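Local coordinates for monosaccharide ABC transporter substrate-binding protein, CUT2 family (Acidothermus cellulolyticus, PDB 4RU1), which binds myo-inositol in the cleft between its two lobes and probably serves as the carbohydrate receptor of an ABC-type importer, at residues I23-H28 / G79-I84; A43-A48 / E256-V261; V67-A72 / I91-Q96; V104-A109 / S117-Y122; M121-D126 / E278-G283. One frame throughout, in Å; residues are numbered along the deposited sequence. Where two conformers were deposited one is given.

In the fold
Contacts 1, 4 and 5 follow one parallel sheet across the first lobe, pairing strand 21-27 with 79-82, 104-107 with 121-124, and 121-124 with 280-281. The sheet is continuous between them: Val105 N lies 2.9 Å from Ile80 O, and Phe123 N lies 3.1 Å from Ala106 O. Contact 2 packs helices on the face bearing Met25 and Ala81, while contact 3 packs helices on the face bearing Ala24 and Ile26; their centres are about 21 Å apart. Inositol sits at the strand ends, held by His28 of contact 1 and Asn108 of contact 4. Glu256 of contact 2 backs this site, its OE1 3.0 Å from Asn108 ND2.

Contact 1. Residues I23-H28 / G79-I84; sequences IAMITH and GIAVTI. With INS (1,2,3,4,5,6-hexahydroxy-cyclohexane), chain M.
The His28 imidazole is gripped at its edge: Thr83 OG1 meets ND1 near the ring plane at 2.8 Å, and inositol O5, also in plane, accepts from NE2 at 3.0 Å. Inositol O4 is a longer partner of the same NE2, at 3.3 Å, while Trp36 meets the ring edge-to-face. With chi1 at 61°, CG lies between the backbone N and the carbonyl carbon, which places the ring; chi2 near -89° then turns ND1 to Thr83 and NE2 to the ligand. Thr83 OG1 is also bonded to Glu65, a second-shell bond that probably steadies the hydroxyl and, through it, the ring. Replacing His28 by alanine would probably deprive inositol O5 of its N-H donor and Thr83 OG1 of its imidazole partner. Behind the site, Ala81 N bonds to Ala24 O and Ile26 N to Ala81 O, both at 2.8 Å, in parallel register. On one face, Ile26 CD1 reaches Ile80 CG2 at 4.1 Å; on the other, Met25 CE bends over Ala81 CB at 4.2 Å. Neighbouring parallel strands whose C-terminal ends deliver a ligand-binding side chain are characteristic of the type I periplasmic binding protein fold.

Contact 2. Residues A43-A48 / E256-V261; sequences ALAAAA and EGYEAV
Ala43 and Tyr258 bring the two helices together, their CA atoms 4.2 Å apart, where the segment axes approach to 7.2 Å and run at 33° to each other in the same general direction. Such closeness rests on small residues. Ala43 CA lies 3.4 Å from Gly257 O in a CA-H...O contact. A side chain on Gly257 would press tightly against the backbone N of Ala43, so the glycine lets the backbones meet directly. Past this point the Ala46 methyl carries most of the side-chain packing. Its CB sits over one face of the Tyr258 ring, displaced toward the rim and 4.0 Å from the centroid, a CH-pi contact that also brings it 3.4 Å from Tyr258 O. CG of Tyr258 is anti to the backbone N (chi1 179°), which lays the ring alongside the alanine helix; its hydroxyl is bonded to Lys49, just past the 43-48 segment. Val261 closes the other flank: CG1 touches Ala46 CB at 3.8 Å, and CG2 comes to 4.0 Å from Ala43 CB. Met25 of the sheet beneath packs on both Ala43 and Ala260. Helix 253-270 follows strand 248-250 of the other lobe, so this alanine- and glycine-lined seam seats a returning helix beside helix 35-49, a chain crossing between lobes characteristic of type I periplasmic binding proteins.

Contact 3. Residues V67-A72 / I91-Q96; sequences VLIQDA and IPAIKQ
Ile69 places CG1 anti to its carbonyl carbon (chi1 -62°) and extends CD1 beyond it, which carries the longer branch across the Ala93 methyl to Ile94. There CD1 meets Ile94 CG1 at 3.9 Å, the two side chains slanting past each other. The shorter branch, CG2, takes the position anti to the backbone N and lies 3.7 Å from Ala93 O. Between the branches, Ile69 CB stands 4.1 Å from Ala93 CB, so the alanine is the low point over which the isoleucine straddles. Ile69 and Ala93 are the nearest CA pair, 6.4 Å apart; the segment axes are 9.1 Å apart and only 9° from parallel. These are successive helices of a Rossmann-like beta-alpha-beta succession, helix 62-74 leading into strand 79-82 and helix 87-99 following that strand, and they lie side by side on one face of the parallel sheet. Ile69 and Ile94 both rest on Val82 of the strand, and Ile69 also on Ile26. Toward solvent the contact turns polar. Gln70 reaches over with an extended chain, and its NE2 donates to Gln96 OE1 at 3.2 Å. The acceptor lies close to the plane of the Gln70 amide, whereas the donor stands somewhat tilted from the carbonyl plane of Gln96, the two amides being turned 32° apart. Below this bridge Gln70 CG comes to 4.4 Å from Ala93 CB.

Contact 4. Residues V104-A109 / S117-Y122; sequences VVAFNA and SGALMY. With INS (1,2,3,4,5,6-hexahydroxy-cyclohexane), chain M.
Tyr122 lies along the 106-109 backbone where strands 104-107 and 121-124 pair in parallel, the two strands of a beta-alpha-beta unit connected through the short helix 114-117. With chi1 at -175°, the ring is carried away from its own backbone N and along the 106-109 chain. The Ala106 methyl is the bump that meets it first, CB 3.7 Å from Tyr122 CD1; farther out Phe107 CA sits over one ring face and the Ala109 carbonyl carbon at the edge. Trp114 also stacks on this ring. The phenol end fills the bend at Asn108 and Ala109, and Tyr122 OH is 2.6 Å from a water shared with Asn108 O. On the opposite face of the sheet, Val105 and Met121 slant across each other, Val105 CG2 3.9 Å from Met121 CE. The small Ala119 side chain tucks toward Ala106 on the Tyr122 side, CB to CB 4.4 Å. Gly118, ending the helix in a Schellman motif, lets the chain turn into position, and Leu120 N then donates to Val104 O at 2.8 Å in an almost perfectly straight bond (179°). Beyond the strand, Asn108 spans two inositol hydroxyls with its amide: ND2 donates to O6 at 2.9 Å and also to Glu256 OE1, and inositol O5 donates to Asn108 OD1 at 2.7 Å.

Contact 5. Residues M121-D126 / E278-G283; sequences MYFGQD and EAVKTG
Phe123 and Val280 run alongside each other on one face of the first lobe's parallel sheet; strand 280-281, short and weakly bonded, forms one edge of that sheet and is laid down after the chain has returned from the other lobe. CB of Val280 packs 3.5 Å from Phe123 CD2, and both of its methyls flank that same side of the ring. Ala279 CB, on the other face of the sheet, touches Tyr122 CD2 at 3.7 Å. The backbone fixes this register: Val280 N donates to Tyr122 O at 2.9 Å, and Gly124 N donates to Val280 O at 3.2 Å. The next bond, from Thr282 N to Gly124 O, comes from well above the carbonyl plane (66° out of it), a sign that the pairing is breaking up. Outside this shell, Phe123 packs against Glu259 and Ser263 of helix 253-270. An alanine in place of Phe123 is likely to open a gap between Val280 and that helix, leaving the edge strand's valine without its aromatic neighbour. Thr282 OG1 is anchored by Gln251 O, with a weak bond to Glu256. Gln125, tied by NE2 to Glu127, sets its CB 3.5 Å from Gly283 O, and a side chain on Gly283 would collide with Gln125 OE1. Past the last direct bond, one water accepts from Asp126 N at 2.8 Å and donates to Gly283 O at 2.7 Å.

Contact 1. Residues I23-H28 / G79-I84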
# COMPACT_ATOMS: atom_id res chain seq x y z
N ILE A 23 20.32 0.49 -7.88
CA ILE A 23 18.98 -0.18 -7.86
C ILE A 23 17.90 0.80 -8.27
O ILE A 23 17.83 1.89 -7.77
CB ILE A 23 18.62 -0.76 -6.48
CG1 ILE A 23 19.78 -1.61 -5.93
CG2 ILE A 23 17.26 -1.48 -6.56
CD1 ILE A 23 20.14 -2.87 -6.68
N ALA A 24 17.08 0.39 -9.28
CA ALA A 24 15.87 1.15 -9.69
C ALA A 24 14.69 0.73 -8.89
O ALA A 24 14.36 -0.51 -8.92
CB ALA A 24 15.53 0.95 -11.15
N MET A 25 14.07 1.66 -8.19
CA MET A 25 12.75 1.39 -7.50
C MET A 25 11.68 2.11 -8.29
O MET A 25 11.75 3.37 -8.46
CB MET A 25 12.74 1.86 -6.06
CG MET A 25 11.44 1.73 -5.34
SD MET A 25 11.53 2.02 -3.47
CE MET A 25 12.16 0.40 -3.02
N ILE A 26 10.72 1.34 -8.83
CA ILE A 26 9.72 1.80 -9.77
C ILE A 26 8.35 1.53 -9.19
O ILE A 26 8.00 0.39 -8.84
CB ILE A 26 9.91 1.06 -11.06
CG1 ILE A 26 11.29 1.39 -11.63
CG2 ILE A 26 8.88 1.51 -12.07
CD1 ILE A 26 11.71 0.47 -12.78
N THR A 27 7.57 2.59 -9.02
CA THR A 27 6.28 2.45 -8.41
C THR A 27 5.17 3.17 -9.22
O THR A 27 5.36 3.74 -10.29
CB THR A 27 6.31 3.01 -6.99
OG1 THR A 27 6.08 4.41 -7.09
CG2 THR A 27 7.58 2.70 -6.27
N HIS A 28 3.95 2.98 -8.73
CA HIS A 28 2.73 3.58 -9.27
C HIS A 28 2.24 4.80 -8.51
O HIS A 28 1.11 5.19 -8.72
CB HIS A 28 1.65 2.51 -9.28
CG HIS A 28 1.32 1.96 -7.91
ND1 HIS A 28 2.01 0.88 -7.38
CD2 HIS A 28 0.40 2.30 -7.00
CE1 HIS A 28 1.51 0.58 -6.21
NE2 HIS A 28 0.55 1.44 -5.94
N GLY A 79 19.66 -4.10 -10.17
CA GLY A 79 18.42 -4.72 -9.77
C GLY A 79 17.31 -3.71 -9.87
O GLY A 79 17.54 -2.52 -9.86
N ILE A 80 16.13 -4.28 -9.90
CA ILE A 80 14.89 -3.58 -10.00
C ILE A 80 13.97 -4.02 -8.87
O ILE A 80 13.77 -5.19 -8.64
CB ILE A 80 14.20 -3.79 -11.35
CG1 ILE A 80 15.05 -3.19 -12.53
CG2 ILE A 80 12.76 -3.22 -11.32
CD1 ILE A 80 14.58 -3.56 -13.90
N ALA A 81 13.41 -3.03 -8.18
CA ALA A 81 12.33 -3.21 -7.25
C ALA A 81 11.08 -2.55 -7.81
O ALA A 81 11.11 -1.31 -8.12
CB ALA A 81 12.78 -2.60 -5.94
N VAL A 82 10.01 -3.33 -8.03
CA VAL A 82 8.88 -2.83 -8.79
C VAL A 82 7.54 -3.17 -8.15
O VAL A 82 7.38 -4.20 -7.50
CB VAL A 82 8.90 -3.42 -10.20
CG1 VAL A 82 8.70 -4.93 -10.22
CG2 VAL A 82 7.95 -2.70 -11.10
N THR A 83 6.57 -2.27 -8.29
CA THR A 83 5.16 -2.52 -7.86
C THR A 83 4.30 -3.01 -9.04
O THR A 83 4.57 -2.63 -10.19
CB THR A 83 4.53 -1.27 -7.23
OG1 THR A 83 4.35 -0.30 -8.29
CG2 THR A 83 5.43 -0.70 -6.20
N ILE A 84 3.31 -3.85 -8.81
CA ILE A 84 2.53 -4.44 -9.89
C ILE A 84 1.03 -4.25 -9.59
O ILE A 84 0.28 -5.20 -9.47
CB ILE A 84 2.83 -5.93 -10.12
CG1 ILE A 84 4.31 -6.24 -9.97
CG2 ILE A 84 2.31 -6.36 -11.49
CD1 ILE A 84 4.66 -7.69 -10.01
C1 INS M . -1.55 1.97 0.16
C2 INS M . -2.23 3.27 -0.24
C3 INS M . -1.48 3.88 -1.43
C4 INS M . -1.26 2.90 -2.57
C5 INS M . -0.53 1.67 -2.12
C6 INS M . -1.20 0.99 -0.96
O1 INS M . -2.23 1.30 1.23
O2 INS M . -3.53 2.89 -0.72
O3 INS M . -2.29 4.98 -1.88
O4 INS M . -0.55 3.53 -3.65
O5 INS M . -0.43 0.68 -3.17
O6 INS M . -0.40 -0.13 -0.47

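Contact 2. Residues A43-A48 / E256-V261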
# COMPACT_ATOMS: atom_id res chain seq x y z
N ALA A 43 13.59 2.39 2.02
CA ALA A 43 14.48 2.05 0.91
C ALA A 43 15.82 2.78 1.05
O ALA A 43 16.87 2.17 0.78
CB ALA A 43 13.80 2.38 -0.42
N LEU A 44 15.80 4.08 1.38
CA LEU A 44 17.06 4.85 1.54
C LEU A 44 17.82 4.40 2.76
O LEU A 44 19.06 4.46 2.74
CB LEU A 44 16.75 6.38 1.61
CG LEU A 44 16.27 6.97 0.26
CD1 LEU A 44 15.73 8.38 0.42
CD2 LEU A 44 17.43 6.94 -0.74
N ALA A 45 17.12 3.87 3.76
CA ALA A 45 17.86 3.42 5.00
C ALA A 45 18.67 2.16 4.65
O ALA A 45 19.84 1.97 5.10
CB ALA A 45 16.90 3.14 6.14
N ALA A 46 18.07 1.28 3.81
CA ALA A 46 18.79 0.11 3.29
C ALA A 46 19.92 0.47 2.36
O ALA A 46 21.03 -0.12 2.43
CB ALA A 46 17.88 -0.86 2.56
N ALA A 47 19.65 1.44 1.52
CA ALA A 47 20.54 1.80 0.43
C ALA A 47 21.82 2.42 1.06
O ALA A 47 22.95 2.13 0.60
CB ALA A 47 19.81 2.73 -0.63
N ALA A 48 21.63 3.25 2.11
CA ALA A 48 22.73 3.86 2.87
C ALA A 48 23.71 2.79 3.43
O ALA A 48 24.88 2.99 3.49
CB ALA A 48 22.18 4.73 3.96
N GLU A 256 8.62 -2.71 3.64
CA GLU A 256 8.51 -2.98 2.21
C GLU A 256 9.64 -2.33 1.39
O GLU A 256 10.30 -3.02 0.61
CB GLU A 256 7.18 -2.53 1.66
CG GLU A 256 5.99 -3.26 2.30
CD GLU A 256 4.65 -2.82 1.80
OE1 GLU A 256 4.52 -2.00 0.86
OE2 GLU A 256 3.62 -3.27 2.40
N GLY A 257 9.83 -1.04 1.58
CA GLY A 257 10.90 -0.35 0.83
C GLY A 257 12.28 -0.76 1.24
O GLY A 257 13.14 -0.98 0.40
N TYR A 258 12.49 -0.95 2.54
CA TYR A 258 13.75 -1.44 3.04
C TYR A 258 14.14 -2.80 2.50
O TYR A 258 15.27 -3.04 2.03
CB TYR A 258 13.77 -1.43 4.60
CG TYR A 258 15.05 -1.95 5.21
CD1 TYR A 258 15.25 -3.32 5.40
CD2 TYR A 258 16.05 -1.07 5.66
CE1 TYR A 258 16.43 -3.81 5.98
CE2 TYR A 258 17.22 -1.55 6.25
CZ TYR A 258 17.41 -2.90 6.40
OH TYR A 258 18.56 -3.35 7.05
N GLU A 259 13.21 -3.73 2.59
CA GLU A 259 13.53 -5.06 2.14
C GLU A 259 13.66 -5.20 0.63
O GLU A 259 14.43 -6.06 0.13
CB GLU A 259 12.51 -6.07 2.62
CG GLU A 259 12.45 -6.27 4.17
CD GLU A 259 13.80 -6.71 4.80
OE1 GLU A 259 14.54 -7.40 4.06
OE2 GLU A 259 14.04 -6.44 5.97
N ALA A 260 12.90 -4.39 -0.11
CA ALA A 260 13.03 -4.41 -1.56
C ALA A 260 14.48 -4.18 -1.92
O ALA A 260 15.04 -4.87 -2.73
CB ALA A 260 12.17 -3.33 -2.21
N VAL A 261 15.12 -3.25 -1.24
CA VAL A 261 16.51 -2.91 -1.50
C VAL A 261 17.45 -3.98 -0.89
O VAL A 261 18.35 -4.49 -1.59
CB VAL A 261 16.89 -1.51 -1.06
CG1 VAL A 261 18.38 -1.30 -1.18
CG2 VAL A 261 16.10 -0.51 -1.86

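Contact 3. Residues V67-A72 / I91-Q96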
# COMPACT_ATOMS: atom_id res chain seq x y z
N VAL A 67 7.13 1.64 -19.13
CA VAL A 67 8.22 2.31 -19.80
C VAL A 67 9.36 2.58 -18.82
O VAL A 67 10.50 2.46 -19.15
CB VAL A 67 7.70 3.59 -20.45
CG1 VAL A 67 8.81 4.42 -21.07
CG2 VAL A 67 6.71 3.23 -21.57
N LEU A 68 9.04 2.98 -17.58
CA LEU A 68 10.07 3.16 -16.54
C LEU A 68 10.86 1.84 -16.32
O LEU A 68 12.02 1.95 -16.02
CB LEU A 68 9.45 3.68 -15.23
CG LEU A 68 8.77 5.05 -15.23
CD1 LEU A 68 8.17 5.22 -13.88
CD2 LEU A 68 9.71 6.19 -15.59
N ILE A 69 10.24 0.67 -16.37
CA ILE A 69 10.95 -0.63 -16.21
C ILE A 69 11.94 -0.77 -17.35
O ILE A 69 13.10 -1.09 -17.08
CB ILE A 69 10.01 -1.84 -16.16
CG1 ILE A 69 9.10 -1.72 -14.94
CG2 ILE A 69 10.81 -3.12 -16.04
CD1 ILE A 69 7.87 -2.60 -14.94
N GLN A 70 11.47 -0.54 -18.58
CA GLN A 70 12.35 -0.53 -19.78
C GLN A 70 13.56 0.41 -19.68
O GLN A 70 14.69 0.03 -20.03
CB GLN A 70 11.49 -0.33 -21.03
CG GLN A 70 10.47 -1.47 -21.22
CD GLN A 70 9.46 -1.32 -22.36
OE1 GLN A 70 8.79 -0.29 -22.51
NE2 GLN A 70 9.30 -2.38 -23.14
N ASP A 71 13.33 1.63 -19.16
CA ASP A 71 14.40 2.66 -18.93
C ASP A 71 15.45 2.04 -18.07
O ASP A 71 16.59 2.08 -18.40
CB ASP A 71 13.96 3.96 -18.27
CG ASP A 71 12.93 4.78 -19.11
OD1 ASP A 71 12.78 4.55 -20.35
OD2 ASP A 71 12.32 5.68 -18.45
N ALA A 72 15.05 1.40 -16.95
CA ALA A 72 16.05 0.80 -16.03
C ALA A 72 16.75 -0.46 -16.65
O ALA A 72 17.97 -0.59 -16.47
CB ALA A 72 15.39 0.43 -14.65
N ILE A 91 3.43 -6.96 -16.45
CA ILE A 91 4.09 -8.27 -16.54
C ILE A 91 5.03 -8.47 -17.74
O ILE A 91 6.16 -8.88 -17.56
CB ILE A 91 3.12 -9.48 -16.39
CG1 ILE A 91 2.42 -9.45 -15.01
CG2 ILE A 91 3.86 -10.79 -16.52
CD1 ILE A 91 3.29 -9.59 -13.80
N PRO A 92 4.59 -8.03 -18.93
CA PRO A 92 5.50 -8.20 -20.09
C PRO A 92 6.85 -7.46 -19.90
O PRO A 92 7.90 -8.04 -20.17
CB PRO A 92 4.69 -7.58 -21.22
CG PRO A 92 3.26 -7.58 -20.81
CD PRO A 92 3.34 -7.36 -19.30
N ALA A 93 6.82 -6.22 -19.38
CA ALA A 93 8.06 -5.49 -19.16
C ALA A 93 8.87 -6.13 -18.05
O ALA A 93 10.09 -6.16 -18.09
CB ALA A 93 7.78 -4.01 -18.82
N ILE A 94 8.21 -6.68 -17.04
CA ILE A 94 8.96 -7.35 -16.00
C ILE A 94 9.67 -8.61 -16.56
O ILE A 94 10.87 -8.78 -16.33
CB ILE A 94 8.11 -7.65 -14.72
CG1 ILE A 94 7.57 -6.37 -14.08
CG2 ILE A 94 8.93 -8.48 -13.76
CD1 ILE A 94 6.46 -6.52 -13.09
N LYS A 95 8.92 -9.38 -17.37
CA LYS A 95 9.53 -10.55 -18.04
C LYS A 95 10.70 -10.15 -18.89
O LYS A 95 11.72 -10.84 -18.90
CB LYS A 95 8.53 -11.25 -18.90
CG LYS A 95 7.52 -11.98 -18.02
CD LYS A 95 6.53 -12.73 -18.91
CE LYS A 95 5.57 -13.60 -18.10
NZ LYS A 95 4.33 -14.01 -18.84
N GLN A 96 10.60 -9.03 -19.58
CA GLN A 96 11.73 -8.56 -20.36
C GLN A 96 12.93 -8.24 -19.48
O GLN A 96 14.06 -8.54 -19.83
CB GLN A 96 11.34 -7.37 -21.23
CG GLN A 96 10.48 -7.74 -22.42
CD GLN A 96 9.88 -6.53 -23.12
OE1 GLN A 96 10.35 -5.40 -22.98
NE2 GLN A 96 8.83 -6.77 -23.89

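Contact 4. Residues V104-A109 / S117-Y122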
# COMPACT_ATOMS: atom_id res chain seq x y z
N VAL A 104 14.89 -9.01 -10.29
CA VAL A 104 13.78 -8.16 -9.86
C VAL A 104 13.12 -8.71 -8.60
O VAL A 104 13.01 -9.93 -8.37
CB VAL A 104 12.72 -8.00 -10.95
CG1 VAL A 104 12.17 -9.35 -11.26
CG2 VAL A 104 11.63 -7.06 -10.50
N VAL A 105 12.77 -7.75 -7.76
CA VAL A 105 11.96 -7.97 -6.57
C VAL A 105 10.72 -7.14 -6.71
O VAL A 105 10.80 -6.01 -7.18
CB VAL A 105 12.73 -7.69 -5.29
CG1 VAL A 105 11.84 -7.73 -4.03
CG2 VAL A 105 13.84 -8.75 -5.14
N ALA A 106 9.56 -7.73 -6.36
CA ALA A 106 8.26 -7.02 -6.41
C ALA A 106 7.84 -6.64 -5.01
O ALA A 106 8.29 -7.26 -4.03
CB ALA A 106 7.21 -7.79 -7.15
N PHE A 107 7.09 -5.58 -4.86
CA PHE A 107 6.70 -5.18 -3.55
C PHE A 107 5.41 -4.35 -3.65
O PHE A 107 5.03 -3.85 -4.73
CB PHE A 107 7.82 -4.44 -2.78
CG PHE A 107 8.09 -3.05 -3.28
CD1 PHE A 107 8.80 -2.82 -4.44
CD2 PHE A 107 7.70 -1.97 -2.51
CE1 PHE A 107 9.03 -1.52 -4.91
CE2 PHE A 107 7.90 -0.68 -2.98
CZ PHE A 107 8.60 -0.46 -4.13
N ASN A 108 4.69 -4.28 -2.53
CA ASN A 108 3.55 -3.43 -2.28
C ASN A 108 2.25 -3.85 -3.05
O ASN A 108 1.20 -3.96 -2.42
CB ASN A 108 3.79 -1.99 -2.56
CG ASN A 108 2.60 -1.15 -2.22
OD1 ASN A 108 1.85 -0.76 -3.13
ND2 ASN A 108 2.36 -0.88 -0.97
N ALA A 109 2.34 -4.05 -4.37
CA ALA A 109 1.21 -4.47 -5.16
C ALA A 109 1.60 -5.59 -6.06
O ALA A 109 2.64 -5.53 -6.67
CB ALA A 109 0.67 -3.35 -5.97
N SER A 117 5.91 -13.63 -13.24
CA SER A 117 6.73 -12.65 -13.94
C SER A 117 8.21 -13.00 -13.97
O SER A 117 8.97 -12.47 -14.80
CB SER A 117 6.55 -11.22 -13.36
OG SER A 117 7.32 -11.05 -12.17
N GLY A 118 8.65 -13.93 -13.10
CA GLY A 118 10.10 -14.21 -12.88
C GLY A 118 10.77 -13.38 -11.80
O GLY A 118 11.92 -13.52 -11.55
N ALA A 119 10.04 -12.42 -11.25
CA ALA A 119 10.47 -11.77 -10.04
C ALA A 119 10.86 -12.84 -8.96
O ALA A 119 10.21 -13.87 -8.83
CB ALA A 119 9.45 -10.81 -9.52
N LEU A 120 11.93 -12.53 -8.22
CA LEU A 120 12.55 -13.51 -7.31
C LEU A 120 11.80 -13.58 -5.99
O LEU A 120 11.83 -14.60 -5.33
CB LEU A 120 14.00 -13.16 -6.94
CG LEU A 120 14.98 -13.03 -8.09
CD1 LEU A 120 16.34 -12.44 -7.69
CD2 LEU A 120 15.11 -14.39 -8.72
N MET A 121 11.25 -12.45 -5.55
CA MET A 121 10.73 -12.33 -4.19
C MET A 121 9.59 -11.28 -4.19
O MET A 121 9.45 -10.50 -5.15
CB MET A 121 11.79 -11.81 -3.29
CG MET A 121 13.00 -12.66 -2.97
SD MET A 121 14.31 -11.98 -1.95
CE MET A 121 15.60 -11.60 -3.20
N TYR A 122 8.82 -11.22 -3.12
CA TYR A 122 7.80 -10.22 -2.98
C TYR A 122 7.69 -9.81 -1.54
O TYR A 122 7.74 -10.69 -0.67
CB TYR A 122 6.41 -10.74 -3.34
CG TYR A 122 5.28 -9.70 -3.34
CD1 TYR A 122 4.94 -8.94 -4.43
CD2 TYR A 122 4.52 -9.52 -2.19
CE1 TYR A 122 3.94 -7.96 -4.36
CE2 TYR A 122 3.50 -8.52 -2.10
CZ TYR A 122 3.20 -7.78 -3.23
OH TYR A 122 2.17 -6.88 -3.24
C1 INS M . -1.55 1.97 0.16
C2 INS M . -2.23 3.27 -0.24
C3 INS M . -1.48 3.88 -1.43
C4 INS M . -1.26 2.90 -2.57
C5 INS M . -0.53 1.67 -2.12
C6 INS M . -1.20 0.99 -0.96
O1 INS M . -2.23 1.30 1.23
O2 INS M . -3.53 2.89 -0.72
O3 INS M . -2.29 4.98 -1.88
O4 INS M . -0.55 3.53 -3.65
O5 INS M . -0.43 0.68 -3.17
O6 INS M . -0.40 -0.13 -0.47
O HOH W 1 14.29 -11.73 -11.34
O HOH W 2 0.41 -6.57 -1.41

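Contact 5. Residues M121-D126 / E278-G283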
# COMPACT_ATOMS: atom_id res chain seq x y z
N MET A 121 11.25 -12.45 -5.55
CA MET A 121 10.73 -12.33 -4.19
C MET A 121 9.59 -11.28 -4.19
O MET A 121 9.45 -10.50 -5.15
CB MET A 121 11.79 -11.81 -3.29
CG MET A 121 13.00 -12.66 -2.97
SD MET A 121 14.31 -11.98 -1.95
CE MET A 121 15.60 -11.60 -3.20
N TYR A 122 8.82 -11.22 -3.12
CA TYR A 122 7.80 -10.22 -2.98
C TYR A 122 7.69 -9.81 -1.54
O TYR A 122 7.74 -10.69 -0.67
CB TYR A 122 6.41 -10.74 -3.34
CG TYR A 122 5.28 -9.70 -3.34
CD1 TYR A 122 4.94 -8.94 -4.43
CD2 TYR A 122 4.52 -9.52 -2.19
CE1 TYR A 122 3.94 -7.96 -4.36
CE2 TYR A 122 3.50 -8.52 -2.10
CZ TYR A 122 3.20 -7.78 -3.23
OH TYR A 122 2.17 -6.88 -3.24
N PHE A 123 7.55 -8.52 -1.26
CA PHE A 123 7.36 -7.94 0.12
C PHE A 123 6.10 -7.10 0.17
O PHE A 123 5.96 -6.11 -0.59
CB PHE A 123 8.59 -7.07 0.52
CG PHE A 123 9.87 -7.87 0.54
CD1 PHE A 123 10.56 -8.04 -0.62
CD2 PHE A 123 10.25 -8.59 1.67
CE1 PHE A 123 11.70 -8.86 -0.63
CE2 PHE A 123 11.38 -9.40 1.66
CZ PHE A 123 12.09 -9.51 0.49
N GLY A 124 5.18 -7.50 1.05
CA GLY A 124 3.99 -6.73 1.35
C GLY A 124 3.02 -7.50 2.12
O GLY A 124 3.32 -8.59 2.64
N GLN A 125 1.78 -7.02 2.13
CA GLN A 125 0.75 -7.75 2.85
C GLN A 125 -0.25 -8.34 1.89
O GLN A 125 -0.46 -7.83 0.75
CB GLN A 125 0.14 -6.88 3.95
CG GLN A 125 -1.24 -6.33 3.80
CD GLN A 125 -1.57 -5.19 4.71
OE1 GLN A 125 -1.03 -5.11 5.81
NE2 GLN A 125 -2.43 -4.31 4.27
N ASP A 126 -0.86 -9.44 2.31
CA ASP A 126 -1.79 -10.13 1.49
C ASP A 126 -3.08 -9.37 1.67
O ASP A 126 -3.65 -9.34 2.77
CB ASP A 126 -1.93 -11.60 1.98
CG ASP A 126 -2.94 -12.40 1.11
OD1 ASP A 126 -3.96 -11.86 0.66
OD2 ASP A 126 -2.75 -13.61 0.93
N GLU A 278 7.53 -17.84 -1.90
CA GLU A 278 6.29 -17.19 -1.51
C GLU A 278 6.63 -15.81 -0.94
O GLU A 278 7.79 -15.51 -0.60
CB GLU A 278 5.42 -18.04 -0.56
CG GLU A 278 5.05 -19.39 -1.23
CD GLU A 278 3.92 -20.19 -0.60
OE1 GLU A 278 3.36 -19.73 0.42
OE2 GLU A 278 3.62 -21.28 -1.17
N ALA A 279 5.59 -14.99 -0.85
CA ALA A 279 5.76 -13.63 -0.37
C ALA A 279 6.26 -13.62 1.06
O ALA A 279 5.97 -14.50 1.88
CB ALA A 279 4.44 -12.82 -0.49
N VAL A 280 7.07 -12.62 1.37
CA VAL A 280 7.43 -12.20 2.73
C VAL A 280 6.45 -11.14 3.24
O VAL A 280 6.32 -10.06 2.66
CB VAL A 280 8.81 -11.63 2.78
CG1 VAL A 280 9.18 -11.14 4.18
CG2 VAL A 280 9.77 -12.72 2.29
N LYS A 281 5.79 -11.43 4.37
CA LYS A 281 4.69 -10.66 4.86
C LYS A 281 5.18 -9.51 5.70
O LYS A 281 6.13 -9.67 6.48
CB LYS A 281 3.84 -11.51 5.76
CG LYS A 281 3.16 -12.68 5.14
CD LYS A 281 2.24 -13.32 6.19
CE LYS A 281 1.78 -14.67 5.73
NZ LYS A 281 2.87 -15.67 5.78
N THR A 282 4.60 -8.32 5.48
CA THR A 282 4.92 -7.12 6.27
C THR A 282 3.70 -6.67 7.05
O THR A 282 3.70 -5.61 7.70
CB THR A 282 5.47 -6.00 5.33
OG1 THR A 282 4.40 -5.73 4.39
CG2 THR A 282 6.67 -6.45 4.57
N GLY A 283 2.60 -7.44 6.90
CA GLY A 283 1.28 -7.12 7.59
C GLY A 283 0.35 -8.22 7.18
O GLY A 283 0.81 -9.16 6.52
O HOH W 3 9.64 -13.72 -1.45
O HOH W 4 -0.02 -10.85 4.57